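Local coordinates for Ras-associated and pleckstrin homology domains-containing protein 1 (Homo sapiens, PDB 4GN1) that mediates localized membrane signals, is implicated in regulating lamellipodial dynamics and targets EVL and VASP to the leading edge, at residues Leu203-Pro208 with Lys218-Asp223. Sequence-based numbering, arbitrary orientation.
Sequences LVLKHP and KYLCCD
L203 lays its CD2 methyl against both the CB of L220, its cross-strand partner, and the SG of C222, at 3.6 Å from each. With chi1 of L203 at 65°, its CG sits over the backbone, flanked by N and C, and the branch turns toward the neighbouring strand. On the same face, CD1 of L220 meets CD1 of L205 at 4.0 Å, a diagonal contact in which the two leucines slant across each other. L203 packs on L228 and I235 of helix 225-240, L205 on I235 and L178, and L220 on L140.

On the reverse face V204 and Y219 run side by side, and the CG2 of V204 comes obliquely to CD1 of the ring, 4.0 Å away; K141 adds a cation-pi contact to the same ring. Two pairs of backbone bonds hold the strands in antiparallel register. The pair between L205 and K218 is the straighter, with K218 N giving 175° at the hydrogen toward L205 O, whereas L203 N meets L220 O at 141°. Between the two pairs, V204 CA lies 3.3 Å from K218 O in a CA-H...O contact, at the non-hydrogen-bonded V204-Y219 position.

Strands 202-206 and 218-221, the sixth and seventh of the pleckstrin homology domain's seven, thus form a beta hairpin whose leucine face packs under helix 225-240, the C-terminal helix of the PH fold.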
loop_
_atom_site.group_PDB
_atom_site.type_symbol
_atom_site.label_atom_id
_atom_site.label_comp_id
_atom_site.label_asym_id
_atom_site.label_seq_id
_atom_site.Cartn_x
_atom_site.Cartn_y
_atom_site.Cartn_z
ATOM N N LEU A 203 -4.019 1.929 -8.407
ATOM C CA LEU A 203 -3.392 0.937 -7.518
ATOM C C LEU A 203 -3.150 -0.416 -8.234
ATOM O O LEU A 203 -3.867 -0.764 -9.176
ATOM C CB LEU A 203 -4.220 0.744 -6.256
ATOM C CG LEU A 203 -5.623 0.145 -6.406
ATOM C CD1 LEU A 203 -6.003 -0.547 -5.099
ATOM C CD2 LEU A 203 -6.657 1.194 -6.757
ATOM N N VAL A 204 -2.139 -1.159 -7.784
ATOM C CA VAL A 204 -1.714 -2.383 -8.438
ATOM C C VAL A 204 -1.562 -3.421 -7.352
ATOM O O VAL A 204 -1.000 -3.140 -6.288
ATOM C CB VAL A 204 -0.355 -2.235 -9.186
ATOM C CG1 VAL A 204 0.047 -3.532 -9.883
ATOM C CG2 VAL A 204 -0.385 -1.120 -10.218
ATOM N N LEU A 205 -2.096 -4.613 -7.621
ATOM C CA LEU A 205 -1.961 -5.770 -6.728
ATOM C C LEU A 205 -1.194 -6.871 -7.456
ATOM O O LEU A 205 -1.529 -7.234 -8.584
ATOM C CB LEU A 205 -3.328 -6.259 -6.279
ATOM C CG LEU A 205 -4.254 -5.198 -5.703
ATOM C CD1 LEU A 205 -5.668 -5.530 -6.099
ATOM C CD2 LEU A 205 -4.158 -5.158 -4.197
ATOM N N LYS A 206 -0.113 -7.330 -6.837
ATOM C CA LYS A 206 0.666 -8.464 -7.351
ATOM C C LYS A 206 1.406 -9.176 -6.238
ATOM O O LYS A 206 1.709 -8.587 -5.202
ATOM C CB LYS A 206 1.678 -8.043 -8.432
ATOM C CG LYS A 206 2.799 -7.137 -7.936
ATOM C CD LYS A 206 4.035 -7.257 -8.823
ATOM C CE LYS A 206 5.275 -6.762 -8.082
ATOM N NZ LYS A 206 5.640 -7.723 -7.009
ATOM N N HIS A 207 1.675 -10.455 -6.481
ATOM C CA HIS A 207 2.573 -11.256 -5.675
ATOM C C HIS A 207 3.927 -10.583 -5.569
ATOM O O HIS A 207 4.443 -10.062 -6.561
ATOM C CB HIS A 207 2.709 -12.648 -6.293
ATOM C CG HIS A 207 3.388 -13.649 -5.394
ATOM N ND1 HIS A 207 4.706 -13.587 -5.098
ATOM C CD2 HIS A 207 2.885 -14.753 -4.718
ATOM C CE1 HIS A 207 5.024 -14.592 -4.264
ATOM N NE2 HIS A 207 3.909 -15.308 -4.042
ATOM N N PRO A 208 4.520 -10.589 -4.362
ATOM C CA PRO A 208 5.854 -10.027 -4.171
ATOM C C PRO A 208 6.890 -10.558 -5.173
ATOM O O PRO A 208 7.779 -9.814 -5.562
ATOM C CB PRO A 208 6.228 -10.462 -2.734
ATOM C CG PRO A 208 4.931 -10.654 -2.041
ATOM C CD PRO A 208 3.950 -11.116 -3.100
ATOM N N LYS A 218 -2.859 -7.268 -11.236
ATOM C CA LYS A 218 -4.153 -6.605 -11.353
ATOM C C LYS A 218 -3.988 -5.090 -11.288
ATOM O O LYS A 218 -3.329 -4.567 -10.378
ATOM C CB LYS A 218 -5.067 -7.066 -10.228
ATOM C CG LYS A 218 -5.349 -8.553 -10.236
ATOM C CD LYS A 218 -6.127 -8.923 -11.480
ATOM C CE LYS A 218 -6.573 -10.372 -11.479
ATOM N NZ LYS A 218 -6.883 -10.784 -12.872
ATOM N N TYR A 219 -4.592 -4.392 -12.252
ATOM C CA TYR A 219 -4.509 -2.932 -12.323
ATOM C C TYR A 219 -5.851 -2.262 -12.112
ATOM O O TYR A 219 -6.809 -2.563 -12.814
ATOM C CB TYR A 219 -3.970 -2.504 -13.671
ATOM C CG TYR A 219 -2.605 -3.037 -13.992
ATOM C CD1 TYR A 219 -1.503 -2.243 -13.839
ATOM C CD2 TYR A 219 -2.431 -4.333 -14.480
ATOM C CE1 TYR A 219 -0.245 -2.704 -14.156
ATOM C CE2 TYR A 219 -1.172 -4.817 -14.799
ATOM C CZ TYR A 219 -0.082 -3.993 -14.628
ATOM O OH TYR A 219 1.183 -4.416 -14.919
ATOM N N LEU A 220 -5.913 -1.342 -11.158
ATOM C CA LEU A 220 -7.157 -0.655 -10.834
ATOM C C LEU A 220 -6.988 0.863 -10.933
ATOM O O LEU A 220 -5.936 1.403 -10.568
ATOM C CB LEU A 220 -7.631 -1.040 -9.437
ATOM C CG LEU A 220 -7.985 -2.506 -9.242
ATOM C CD1 LEU A 220 -8.195 -2.864 -7.770
ATOM C CD2 LEU A 220 -9.206 -2.855 -10.070
ATOM N N CYS A 221 -8.017 1.541 -11.429
ATOM C CA CYS A 221 -7.999 2.997 -11.573
ATOM C C CYS A 221 -9.198 3.612 -10.863
ATOM O O CYS A 221 -10.332 3.149 -11.023
ATOM C CB CYS A 221 -8.001 3.404 -13.047
ATOM S SG CYS A 221 -7.900 5.184 -13.312
ATOM N N CYS A 222 -8.943 4.661 -10.090
ATOM C CA CYS A 222 -9.978 5.260 -9.283
ATOM C C CYS A 222 -10.383 6.597 -9.871
ATOM O O CYS A 222 -9.603 7.210 -10.616
ATOM C CB CYS A 222 -9.480 5.442 -7.862
ATOM S SG CYS A 222 -8.948 3.902 -7.096
ATOM N N ASP A 223 -11.590 7.045 -9.514
ATOM C CA ASP A 223 -12.144 8.314 -10.010
ATOM C C ASP A 223 -11.328 9.532 -9.591
ATOM O O ASP A 223 -11.211 10.489 -10.361
ATOM C CB ASP A 223 -13.608 8.512 -9.557
ATOM C CG ASP A 223 -14.614 7.815 -10.471
ATOM O OD1 ASP A 223 -15.739 7.513 -9.994
ATOM O OD2 ASP A 223 -14.289 7.565 -11.658
#